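Local coordinates for protein hyaluronidase (Thermobaculum terrenum, PDB 5DIY) that probably removes N-acetylglucosamine from glycosylated proteins as a family 84 O-GlcNAc hydrolase, here as an active-site variant with N-acetylglucosamine bound, at residues D189-G194 / P217-D222; F4-I9 / H250-Y255; G115-N120 / Q160-P165. All blocks are in the same frame, centred on the assembly; numbering follows the deposited sequence.

Contact 1: residues D189-G194 / P217-D222; sequences DVFWTG and PATLWD. With NAG (2-acetamido-2-deoxy-beta-D-glucopyranose), chain E.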
loop_
_atom_site.group_PDB
_atom_site.type_symbol
_atom_site.label_atom_id
_atom_site.label_comp_id
_atom_site.label_asym_id
_atom_site.label_seq_id
_atom_site.Cartn_x
_atom_site.Cartn_y
_atom_site.Cartn_z
ATOM N N ASP C 189 11.272 -11.379 -18.765
ATOM C CA ASP C 189 10.220 -11.478 -17.749
ATOM C C ASP C 189 9.224 -10.333 -17.917
ATOM O O ASP C 189 9.588 -9.257 -18.388
ATOM C CB ASP C 189 10.827 -11.482 -16.344
ATOM C CG ASP C 189 11.437 -12.827 -15.974
ATOM O OD1 ASP C 189 10.723 -13.842 -16.034
ATOM O OD2 ASP C 189 12.625 -12.876 -15.609
ATOM N N VAL C 190 7.966 -10.578 -17.547
ATOM C CA VAL C 190 6.894 -9.590 -17.727
ATOM C C VAL C 190 6.106 -9.406 -16.432
ATOM O O VAL C 190 5.564 -10.366 -15.883
ATOM C CB VAL C 190 5.936 -9.987 -18.870
ATOM C CG1 VAL C 190 4.783 -8.991 -18.992
ATOM C CG2 VAL C 190 6.703 -10.081 -20.184
ATOM N N PHE C 191 6.040 -8.158 -15.972
ATOM C CA PHE C 191 5.328 -7.810 -14.739
ATOM C C PHE C 191 3.817 -7.766 -14.940
ATOM O O PHE C 191 3.316 -7.578 -16.052
ATOM C CB PHE C 191 5.793 -6.451 -14.185
ATOM C CG PHE C 191 6.922 -6.531 -13.189
ATOM C CD1 PHE C 191 6.838 -7.367 -12.082
ATOM C CD2 PHE C 191 8.039 -5.712 -13.322
ATOM C CE1 PHE C 191 7.855 -7.418 -11.150
ATOM C CE2 PHE C 191 9.063 -5.756 -12.388
ATOM C CZ PHE C 191 8.968 -6.615 -11.301
ATOM N N TRP C 192 3.104 -7.902 -13.828
ATOM C CA TRP C 192 1.653 -7.857 -13.803
ATOM C C TRP C 192 1.219 -7.624 -12.352
ATOM O O TRP C 192 1.784 -8.228 -11.438
ATOM C CB TRP C 192 1.111 -9.188 -14.327
ATOM C CG TRP C 192 -0.353 -9.246 -14.421
ATOM C CD1 TRP C 192 -1.196 -9.851 -13.548
ATOM C CD2 TRP C 192 -1.166 -8.679 -15.445
ATOM N NE1 TRP C 192 -2.492 -9.689 -13.956
ATOM C CE2 TRP C 192 -2.506 -8.971 -15.120
ATOM C CE3 TRP C 192 -0.898 -7.942 -16.601
ATOM C CZ2 TRP C 192 -3.573 -8.564 -15.917
ATOM C CZ3 TRP C 192 -1.963 -7.534 -17.393
ATOM C CH2 TRP C 192 -3.280 -7.849 -17.050
ATOM N N THR C 193 0.232 -6.759 -12.135
ATOM C CA THR C 193 -0.195 -6.389 -10.769
ATOM C C THR C 193 -1.478 -7.074 -10.296
ATOM O O THR C 193 -1.785 -7.036 -9.107
ATOM C CB THR C 193 -0.308 -4.845 -10.577
ATOM O OG1 THR C 193 -1.476 -4.338 -11.233
ATOM C CG2 THR C 193 0.926 -4.126 -11.128
ATOM N N GLY C 194 -2.218 -7.694 -11.214
ATOM C CA GLY C 194 -3.378 -8.529 -10.880
ATOM C C GLY C 194 -4.641 -7.924 -11.458
ATOM O O GLY C 194 -4.560 -7.155 -12.406
ATOM N N PRO C 217 5.125 -17.762 -17.679
ATOM C CA PRO C 217 4.695 -17.351 -16.340
ATOM C C PRO C 217 5.023 -15.878 -16.091
ATOM O O PRO C 217 6.128 -15.440 -16.403
ATOM C CB PRO C 217 5.519 -18.250 -15.410
ATOM C CG PRO C 217 5.915 -19.410 -16.246
ATOM C CD PRO C 217 6.106 -18.861 -17.626
ATOM N N ALA C 218 4.062 -15.122 -15.572
ATOM C CA ALA C 218 4.273 -13.707 -15.248
ATOM C C ALA C 218 5.043 -13.574 -13.942
ATOM O O ALA C 218 5.109 -14.516 -13.161
ATOM C CB ALA C 218 2.941 -12.988 -15.137
ATOM N N THR C 219 5.646 -12.407 -13.737
ATOM C CA THR C 219 6.217 -12.022 -12.451
ATOM C C THR C 219 5.235 -11.029 -11.850
ATOM O O THR C 219 4.772 -10.133 -12.540
ATOM C CB THR C 219 7.598 -11.357 -12.619
ATOM O OG1 THR C 219 8.432 -12.190 -13.430
ATOM C CG2 THR C 219 8.272 -11.140 -11.261
ATOM N N LEU C 220 4.892 -11.202 -10.581
ATOM C CA LEU C 220 3.933 -10.309 -9.941
ATOM C C LEU C 220 4.623 -9.079 -9.369
ATOM O O LEU C 220 5.560 -9.195 -8.575
ATOM C CB LEU C 220 3.143 -11.018 -8.842
ATOM C CG LEU C 220 1.938 -11.850 -9.285
ATOM C CD1 LEU C 220 1.503 -12.735 -8.125
ATOM C CD2 LEU C 220 0.784 -10.971 -9.762
ATOM N N TRP C 221 4.165 -7.911 -9.811
ATOM C CA TRP C 221 4.440 -6.632 -9.167
ATOM C C TRP C 221 3.245 -6.455 -8.249
ATOM O O TRP C 221 2.189 -6.022 -8.689
ATOM C CB TRP C 221 4.498 -5.515 -10.223
ATOM C CG TRP C 221 4.785 -4.116 -9.728
ATOM C CD1 TRP C 221 4.343 -3.526 -8.572
ATOM C CD2 TRP C 221 5.557 -3.121 -10.409
ATOM N NE1 TRP C 221 4.806 -2.242 -8.493
ATOM C CE2 TRP C 221 5.551 -1.962 -9.603
ATOM C CE3 TRP C 221 6.262 -3.100 -11.618
ATOM C CZ2 TRP C 221 6.222 -0.793 -9.964
ATOM C CZ3 TRP C 221 6.925 -1.936 -11.982
ATOM C CH2 TRP C 221 6.903 -0.798 -11.154
ATOM N N ASP C 222 3.395 -6.800 -6.977
ATOM C CA ASP C 222 2.262 -6.780 -6.065
ATOM C C ASP C 222 2.268 -5.463 -5.294
ATOM O O ASP C 222 3.182 -5.200 -4.505
ATOM C CB ASP C 222 2.304 -7.987 -5.124
ATOM C CG ASP C 222 0.922 -8.407 -4.645
ATOM O OD1 ASP C 222 -0.061 -7.669 -4.872
ATOM O OD2 ASP C 222 0.805 -9.499 -4.048
HETATM C C1 NAG E . 1.082 2.312 -10.287
HETATM C C2 NAG E . 2.614 2.269 -10.460
HETATM C C3 NAG E . 3.394 2.194 -9.145
HETATM C C4 NAG E . 2.576 2.783 -8.007
HETATM C C5 NAG E . 1.317 1.948 -7.837
HETATM C C6 NAG E . 0.403 2.462 -6.713
HETATM C C7 NAG E . 2.779 -0.088 -11.198
HETATM C C8 NAG E . 3.309 -0.989 -12.278
HETATM N N2 NAG E . 3.019 1.211 -11.380
HETATM O O3 NAG E . 4.628 2.904 -9.296
HETATM O O4 NAG E . 3.316 2.729 -6.787
HETATM O O5 NAG E . 0.577 1.793 -9.052
HETATM O O6 NAG E . 0.080 3.845 -6.874
HETATM O O7 NAG E . 2.166 -0.529 -10.234
HETATM O O HOH W 1 7.881 -13.326 -16.107
HETATM O O HOH W 2 -1.187 -5.806 -6.544
#
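Val190 to Thr193 run parallel to Ala218 to Trp221, the two strand axes coming within 4.5 Å and diverging by 37°. The ladder begins with Thr219 N on Val190 O at 3.0 Å and finishes with Trp221 N on Trp192 O at 2.9 Å; between them, Trp192 N makes only a weak, bent bond to Thr219 O. Inside the barrel, the benzo edge of Trp221 points at the face of Phe191 in a T-shaped pair, ring centroids 5.1 Å apart and planes 69° to each other. Trp221 CE3 does the touching, 3.6 Å from Phe191 CD2 and over the rim of that ring. Phe191 CE1 meets the methyl CG2 of Thr219 at 3.7 Å. A chi1 of -180° swings the Trp221 indole between Phe191 and the sugar, and the acetamide methyl C8 of the NAG sits 3.4 Å above the centre of one indole face. On the other side of the sheet, Trp192 and Leu220 pack outward against Met207 of helix 204-214, the second layer of this beta-alpha-beta unit. At the strand starts, one water accepts hydrogen bonds from Val190 N and Thr219 OG1 and donates to Asp189 OD1 and Pro217 O, four bonds that tie the strands where the direct ladder has not yet begun. Thr193 turns its hydroxyl to Asn196 O and its methyl CG2 toward the sugar's carbonyl oxygen. The chemistry implies an apolar seat for the N-acetyl group: aromatic carbon against the methyl, with Phe191 among the groups that probably limit how the indole can turn.

Contact 2: residues F4-I9 / H250-Y255; sequences FRYRGI and HVVGIY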
loop_
_atom_site.group_PDB
_atom_site.type_symbol
_atom_site.label_atom_id
_atom_site.label_comp_id
_atom_site.label_asym_id
_atom_site.label_seq_id
_atom_site.Cartn_x
_atom_site.Cartn_y
_atom_site.Cartn_z
ATOM N N PHE C 4 9.058 -19.967 -4.962
ATOM C CA PHE C 4 9.253 -18.802 -5.828
ATOM C C PHE C 4 10.742 -18.548 -6.076
ATOM O O PHE C 4 11.515 -18.417 -5.122
ATOM C CB PHE C 4 8.609 -17.561 -5.202
ATOM C CG PHE C 4 7.107 -17.603 -5.181
ATOM C CD1 PHE C 4 6.375 -17.260 -6.311
ATOM C CD2 PHE C 4 6.422 -18.002 -4.037
ATOM C CE1 PHE C 4 4.989 -17.298 -6.299
ATOM C CE2 PHE C 4 5.040 -18.046 -4.020
ATOM C CZ PHE C 4 4.322 -17.693 -5.151
ATOM N N ARG C 5 11.130 -18.462 -7.351
ATOM C CA ARG C 5 12.516 -18.161 -7.730
ATOM C C ARG C 5 12.917 -16.748 -7.292
ATOM O O ARG C 5 13.997 -16.554 -6.732
ATOM C CB ARG C 5 12.728 -18.313 -9.247
ATOM C CG ARG C 5 14.186 -18.489 -9.652
ATOM C CD ARG C 5 14.460 -18.018 -11.074
ATOM N NE ARG C 5 13.596 -18.665 -12.065
ATOM C CZ ARG C 5 13.529 -18.338 -13.360
ATOM N NH1 ARG C 5 14.285 -17.362 -13.872
ATOM N NH2 ARG C 5 12.694 -19.004 -14.158
ATOM N N TYR C 6 12.051 -15.772 -7.563
ATOM C CA TYR C 6 12.268 -14.386 -7.147
ATOM C C TYR C 6 11.317 -14.057 -5.992
ATOM O O TYR C 6 10.088 -14.149 -6.130
ATOM C CB TYR C 6 12.080 -13.419 -8.324
ATOM C CG TYR C 6 12.975 -13.722 -9.519
ATOM C CD1 TYR C 6 14.364 -13.781 -9.378
ATOM C CD2 TYR C 6 12.438 -13.941 -10.794
ATOM C CE1 TYR C 6 15.191 -14.059 -10.463
ATOM C CE2 TYR C 6 13.258 -14.217 -11.886
ATOM C CZ TYR C 6 14.635 -14.273 -11.714
ATOM O OH TYR C 6 15.463 -14.546 -12.785
ATOM N N ARG C 7 11.911 -13.716 -4.849
ATOM C CA ARG C 7 11.190 -13.388 -3.622
ATOM C C ARG C 7 11.640 -11.999 -3.240
ATOM O O ARG C 7 12.607 -11.850 -2.498
ATOM C CB ARG C 7 11.555 -14.390 -2.524
ATOM C CG ARG C 7 11.059 -15.798 -2.799
ATOM C CD ARG C 7 11.406 -16.743 -1.666
ATOM N NE ARG C 7 12.844 -16.813 -1.394
ATOM C CZ ARG C 7 13.743 -17.467 -2.132
ATOM N NH1 ARG C 7 13.396 -18.118 -3.241
ATOM N NH2 ARG C 7 15.019 -17.457 -1.761
ATOM N N GLY C 8 10.951 -10.980 -3.757
ATOM C CA GLY C 8 11.534 -9.648 -3.825
ATOM C C GLY C 8 10.799 -8.453 -3.258
ATOM O O GLY C 8 9.620 -8.519 -2.903
ATOM N N ILE C 9 11.545 -7.357 -3.167
ATOM C CA ILE C 9 11.003 -6.038 -2.913
ATOM C C ILE C 9 11.316 -5.192 -4.134
ATOM O O ILE C 9 12.454 -5.173 -4.595
ATOM C CB ILE C 9 11.626 -5.393 -1.653
ATOM C CG1 ILE C 9 11.156 -6.151 -0.404
ATOM C CG2 ILE C 9 11.244 -3.916 -1.566
ATOM C CD1 ILE C 9 11.851 -5.752 0.878
ATOM N N HIS C 250 1.904 -20.849 -11.419
ATOM C CA HIS C 250 1.738 -19.986 -12.604
ATOM C C HIS C 250 2.547 -18.691 -12.587
ATOM O O HIS C 250 2.470 -17.912 -13.538
ATOM C CB HIS C 250 0.250 -19.676 -12.793
ATOM C CG HIS C 250 -0.604 -20.901 -12.800
ATOM N ND1 HIS C 250 -1.294 -21.330 -11.688
ATOM C CD2 HIS C 250 -0.819 -21.832 -13.758
ATOM C CE1 HIS C 250 -1.925 -22.456 -11.970
ATOM N NE2 HIS C 250 -1.652 -22.782 -13.221
ATOM N N VAL C 251 3.337 -18.479 -11.535
ATOM C CA VAL C 251 4.073 -17.235 -11.343
ATOM C C VAL C 251 5.534 -17.566 -11.031
ATOM O O VAL C 251 5.816 -18.393 -10.167
ATOM C CB VAL C 251 3.416 -16.404 -10.215
ATOM C CG1 VAL C 251 4.277 -15.215 -9.814
ATOM C CG2 VAL C 251 2.028 -15.932 -10.648
ATOM N N VAL C 252 6.451 -16.927 -11.751
ATOM C CA VAL C 252 7.902 -17.125 -11.561
ATOM C C VAL C 252 8.429 -16.443 -10.285
ATOM O O VAL C 252 9.413 -16.893 -9.693
ATOM C CB VAL C 252 8.709 -16.668 -12.817
ATOM C CG1 VAL C 252 8.697 -15.155 -12.977
ATOM C CG2 VAL C 252 10.144 -17.182 -12.773
ATOM N N GLY C 253 7.782 -15.359 -9.872
ATOM C CA GLY C 253 8.139 -14.679 -8.632
ATOM C C GLY C 253 7.225 -13.511 -8.324
ATOM O O GLY C 253 6.367 -13.150 -9.136
ATOM N N ILE C 254 7.405 -12.931 -7.136
ATOM C CA ILE C 254 6.608 -11.794 -6.692
ATOM C C ILE C 254 7.530 -10.748 -6.099
ATOM O O ILE C 254 8.333 -11.060 -5.221
ATOM C CB ILE C 254 5.536 -12.185 -5.636
ATOM C CG1 ILE C 254 4.748 -13.428 -6.091
ATOM C CG2 ILE C 254 4.614 -10.996 -5.363
ATOM C CD1 ILE C 254 3.621 -13.864 -5.175
ATOM N N TYR C 255 7.406 -9.516 -6.588
ATOM C CA TYR C 255 8.019 -8.347 -5.959
ATOM C C TYR C 255 6.934 -7.491 -5.288
ATOM O O TYR C 255 5.969 -7.087 -5.943
ATOM C CB TYR C 255 8.762 -7.504 -6.996
ATOM C CG TYR C 255 10.015 -8.139 -7.553
ATOM C CD1 TYR C 255 9.940 -9.124 -8.539
ATOM C CD2 TYR C 255 11.278 -7.737 -7.114
ATOM C CE1 TYR C 255 11.086 -9.700 -9.066
ATOM C CE2 TYR C 255 12.433 -8.307 -7.632
ATOM C CZ TYR C 255 12.334 -9.286 -8.611
ATOM O OH TYR C 255 13.471 -9.851 -9.132
#
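Tyr6 and Tyr255 meet on the inner face of the sheet, where the hydroxyl end of Tyr255 comes up obliquely to the CB end of Tyr6: its OH is 3.9 Å from Tyr6 CB, and its CE1 lies equally near. Lower on the same ring, Tyr255 CD2 rests 3.8 Å from Gly8 CA, the flat group lying against a residue that has no side chain to compete for the place. On the opposite face, Phe4 CE1 packs on Ile254 CD1 at 3.9 Å, and its CD1 also touches Gly253 CA. Near the strand starts, Val252 CG2 presses on one face of the Arg5 guanidinium, 3.4 Å from Arg5 NH2. Two backbone bonds join the strands, Ile254 N to Tyr6 O at 3.1 Å and Gly8 N to Ile254 O at 3.0 Å; Arg5 N adds a weak one to Val252 O. This is the seam of the TIM barrel: strand 6-11 is the first of eight and strand 251-256 the last, and their parallel pairing closes the sheet on itself. In the next shell, Arg5 NH1 bonds to Tyr6 OH at 3.2 Å, the oxygen tilted 22° from the guanidinium plane, which may limit the rotation of the group that Val252 touches. Arg7 folds back over its own segment, its NH1 meeting Phe4 O at 2.7 Å nearly along the C=O axis, with the oxygen in the guanidinium plane. Further out, Arg7 NE is held by Asn34 O, the Asn36 amide bridges Arg5 O and Arg7 N, and Leu276 and Phe272 of helix 262-277 cover Phe4 and Ile254 respectively.

Contact 3: residues G115-N120 / Q160-P165; sequences GIFFDN and QIIMCP. Unlike the reference sequence in segment 115-120: Asn120 (reference Asp). With NAG (2-acetamido-2-deoxy-beta-D-glucopyranose), chain E.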
loop_
_atom_site.group_PDB
_atom_site.type_symbol
_atom_site.label_atom_id
_atom_site.label_comp_id
_atom_site.label_asym_id
_atom_site.label_seq_id
_atom_site.Cartn_x
_atom_site.Cartn_y
_atom_site.Cartn_z
ATOM N N GLY C 115 15.756 -3.757 -15.371
ATOM C CA GLY C 115 14.321 -3.499 -15.500
ATOM C C GLY C 115 14.063 -2.422 -16.539
ATOM O O GLY C 115 14.703 -1.375 -16.509
ATOM N N ILE C 116 13.142 -2.669 -17.468
ATOM C CA ILE C 116 12.730 -1.636 -18.431
ATOM C C ILE C 116 11.206 -1.526 -18.377
ATOM O O ILE C 116 10.496 -2.400 -18.888
ATOM C CB ILE C 116 13.241 -1.918 -19.868
ATOM C CG1 ILE C 116 14.758 -2.169 -19.852
ATOM C CG2 ILE C 116 12.920 -0.742 -20.786
ATOM C CD1 ILE C 116 15.373 -2.432 -21.209
ATOM N N PHE C 117 10.707 -0.453 -17.757
ATOM C CA PHE C 117 9.275 -0.346 -17.432
ATOM C C PHE C 117 8.550 0.650 -18.316
ATOM O O PHE C 117 9.102 1.698 -18.644
ATOM C CB PHE C 117 9.066 0.023 -15.958
ATOM C CG PHE C 117 9.724 -0.918 -14.968
ATOM C CD1 PHE C 117 10.028 -2.246 -15.286
ATOM C CD2 PHE C 117 9.998 -0.475 -13.683
ATOM C CE1 PHE C 117 10.620 -3.080 -14.359
ATOM C CE2 PHE C 117 10.586 -1.308 -12.750
ATOM C CZ PHE C 117 10.901 -2.610 -13.086
ATOM N N PHE C 118 7.315 0.300 -18.695
ATOM C CA PHE C 118 6.449 1.137 -19.536
ATOM C C PHE C 118 5.071 1.357 -18.894
ATOM O O PHE C 118 4.086 1.612 -19.592
ATOM C CB PHE C 118 6.299 0.497 -20.922
ATOM C CG PHE C 118 7.606 0.285 -21.628
ATOM C CD1 PHE C 118 8.198 1.318 -22.340
ATOM C CD2 PHE C 118 8.264 -0.933 -21.547
ATOM C CE1 PHE C 118 9.422 1.139 -22.971
ATOM C CE2 PHE C 118 9.484 -1.123 -22.180
ATOM C CZ PHE C 118 10.064 -0.086 -22.896
ATOM N N ASP C 119 5.005 1.256 -17.568
ATOM C CA ASP C 119 3.782 1.586 -16.829
ATOM C C ASP C 119 3.545 3.094 -16.800
ATOM O O ASP C 119 4.494 3.872 -16.766
ATOM C CB ASP C 119 3.836 1.047 -15.396
ATOM C CG ASP C 119 5.038 1.562 -14.612
ATOM O OD1 ASP C 119 6.179 1.349 -15.068
ATOM O OD2 ASP C 119 4.835 2.157 -13.538
ATOM N N ASN C 120 2.273 3.490 -16.804
ATOM C CA ASN C 120 1.867 4.893 -16.695
ATOM C C ASN C 120 2.517 5.783 -17.757
ATOM O O ASN C 120 3.225 6.748 -17.451
ATOM C CB ASN C 120 2.135 5.422 -15.281
ATOM C CG ASN C 120 1.470 4.580 -14.202
ATOM O OD1 ASN C 120 0.567 3.786 -14.477
ATOM N ND2 ASN C 120 1.925 4.742 -12.966
ATOM N N GLN C 160 19.560 -10.455 -18.217
ATOM C CA GLN C 160 18.146 -10.703 -17.971
ATOM C C GLN C 160 17.417 -9.384 -17.973
ATOM O O GLN C 160 17.858 -8.431 -17.325
ATOM C CB GLN C 160 17.945 -11.393 -16.625
ATOM C CG GLN C 160 18.291 -12.868 -16.651
ATOM C CD GLN C 160 18.246 -13.508 -15.282
ATOM O OE1 GLN C 160 18.487 -12.853 -14.267
ATOM N NE2 GLN C 160 17.948 -14.803 -15.246
ATOM N N ILE C 161 16.314 -9.335 -18.707
ATOM C CA ILE C 161 15.449 -8.178 -18.723
ATOM C C ILE C 161 14.110 -8.571 -18.110
ATOM O O ILE C 161 13.540 -9.616 -18.431
ATOM C CB ILE C 161 15.247 -7.608 -20.148
ATOM C CG1 ILE C 161 16.576 -7.079 -20.700
ATOM C CG2 ILE C 161 14.201 -6.479 -20.139
ATOM C CD1 ILE C 161 16.557 -6.785 -22.189
ATOM N N ILE C 162 13.626 -7.716 -17.220
ATOM C CA ILE C 162 12.249 -7.772 -16.748
ATOM C C ILE C 162 11.593 -6.478 -17.232
ATOM O O ILE C 162 12.159 -5.395 -17.095
ATOM C CB ILE C 162 12.137 -7.995 -15.213
ATOM C CG1 ILE C 162 10.665 -8.128 -14.797
ATOM C CG2 ILE C 162 12.820 -6.893 -14.409
ATOM C CD1 ILE C 162 10.468 -8.802 -13.458
ATOM N N MET C 163 10.431 -6.601 -17.859
ATOM C CA MET C 163 9.732 -5.438 -18.379
ATOM C C MET C 163 8.389 -5.301 -17.687
ATOM O O MET C 163 7.804 -6.297 -17.255
ATOM C CB MET C 163 9.583 -5.511 -19.912
ATOM C CG MET C 163 8.547 -6.495 -20.456
ATOM S SD MET C 163 6.849 -5.867 -20.552
ATOM C CE MET C 163 6.993 -4.642 -21.854
ATOM N N CYS C 164 7.917 -4.062 -17.574
ATOM C CA CYS C 164 6.563 -3.782 -17.108
ATOM C C CYS C 164 5.762 -3.291 -18.303
ATOM O O CYS C 164 6.139 -2.300 -18.928
ATOM C CB CYS C 164 6.536 -2.740 -15.989
ATOM S SG CYS C 164 4.888 -2.570 -15.238
ATOM N N PRO C 165 4.663 -3.991 -18.641
ATOM C CA PRO C 165 3.840 -3.537 -19.757
ATOM C C PRO C 165 3.058 -2.269 -19.432
ATOM O O PRO C 165 2.887 -1.920 -18.264
ATOM C CB PRO C 165 2.893 -4.707 -20.007
ATOM C CG PRO C 165 2.889 -5.518 -18.757
ATOM C CD PRO C 165 4.126 -5.198 -17.989
HETATM C C1 NAG E . 1.082 2.312 -10.287
HETATM C C2 NAG E . 2.614 2.269 -10.460
HETATM C C3 NAG E . 3.394 2.194 -9.145
HETATM C C4 NAG E . 2.576 2.783 -8.007
HETATM C C5 NAG E . 1.317 1.948 -7.837
HETATM C C6 NAG E . 0.403 2.462 -6.713
HETATM C C7 NAG E . 2.779 -0.088 -11.198
HETATM C C8 NAG E . 3.309 -0.989 -12.278
HETATM N N2 NAG E . 3.019 1.211 -11.380
HETATM O O3 NAG E . 4.628 2.904 -9.296
HETATM O O4 NAG E . 3.316 2.729 -6.787
HETATM O O5 NAG E . 0.577 1.793 -9.052
HETATM O O6 NAG E . 0.080 3.845 -6.874
HETATM O O7 NAG E . 2.166 -0.529 -10.234
#
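The fourth and fifth strands of the TIM barrel, 113-117 and 160-164, pair here in parallel, Ile116 beside Met163 and Phe117 beside Cys164, and run into the sugar site. Ile116 N bonds to Ile162 O at 2.9 Å; a weaker bond joins Cys164 N to Ile116 O, and Phe118 N closes the ladder on Cys164 O at 2.9 Å. Within the barrel, Phe117 CD1 lies 3.6 Å from Cys164 CB. On the helix side, the bent chain of Met163 brings its CE to Phe118 CD2 at 3.9 Å, the two side chains crossing near a right angle; Met163 packs on Leu145 and Phe118 on Gln141 of helix 137-153. A chi1 of -172° carries Cys164 SG to both Asp119 CB, at 3.8 Å, and the sugar methyl C8, at 3.7 Å. Asp119 OD2 accepts the N-H of NAG N2 at 3.0 Å in a nearly straight bond, and Lys43 NZ forms a salt bridge with the same oxygen. Asn120, an engineered replacement for the predicted proton donor Asp, bonds to Tyr14 and Tyr168. A pair of consecutive aspartates in the natural enzyme, the first binding the acetamide N-H and the second the predicted proton donor, is typical of the family 84 active site.

How the contacts relate
All three contacts are parallel strand pairs of one eight-stranded barrel and are largely buried; the Arg5 end of contact 2 is the most exposed. Contacts 1 and 3 adjoin, because strand 189-192 also bonds to strand 160-164, through Asp189 O to Met163 N and Phe191 N to Met163 O. Contact 2 joins contact 1 on its other flank, where Leu220 O meets Tyr255 N and Asp222 N meets Tyr255 O. Chemistry follows position: contacts 1 and 3 reach the sugar, one offering aromatic surface and the other a carboxylate, whereas contact 2 stays clear of the sugar and relies on tyrosine, glycine and arginine packing at the barrel's closing seam.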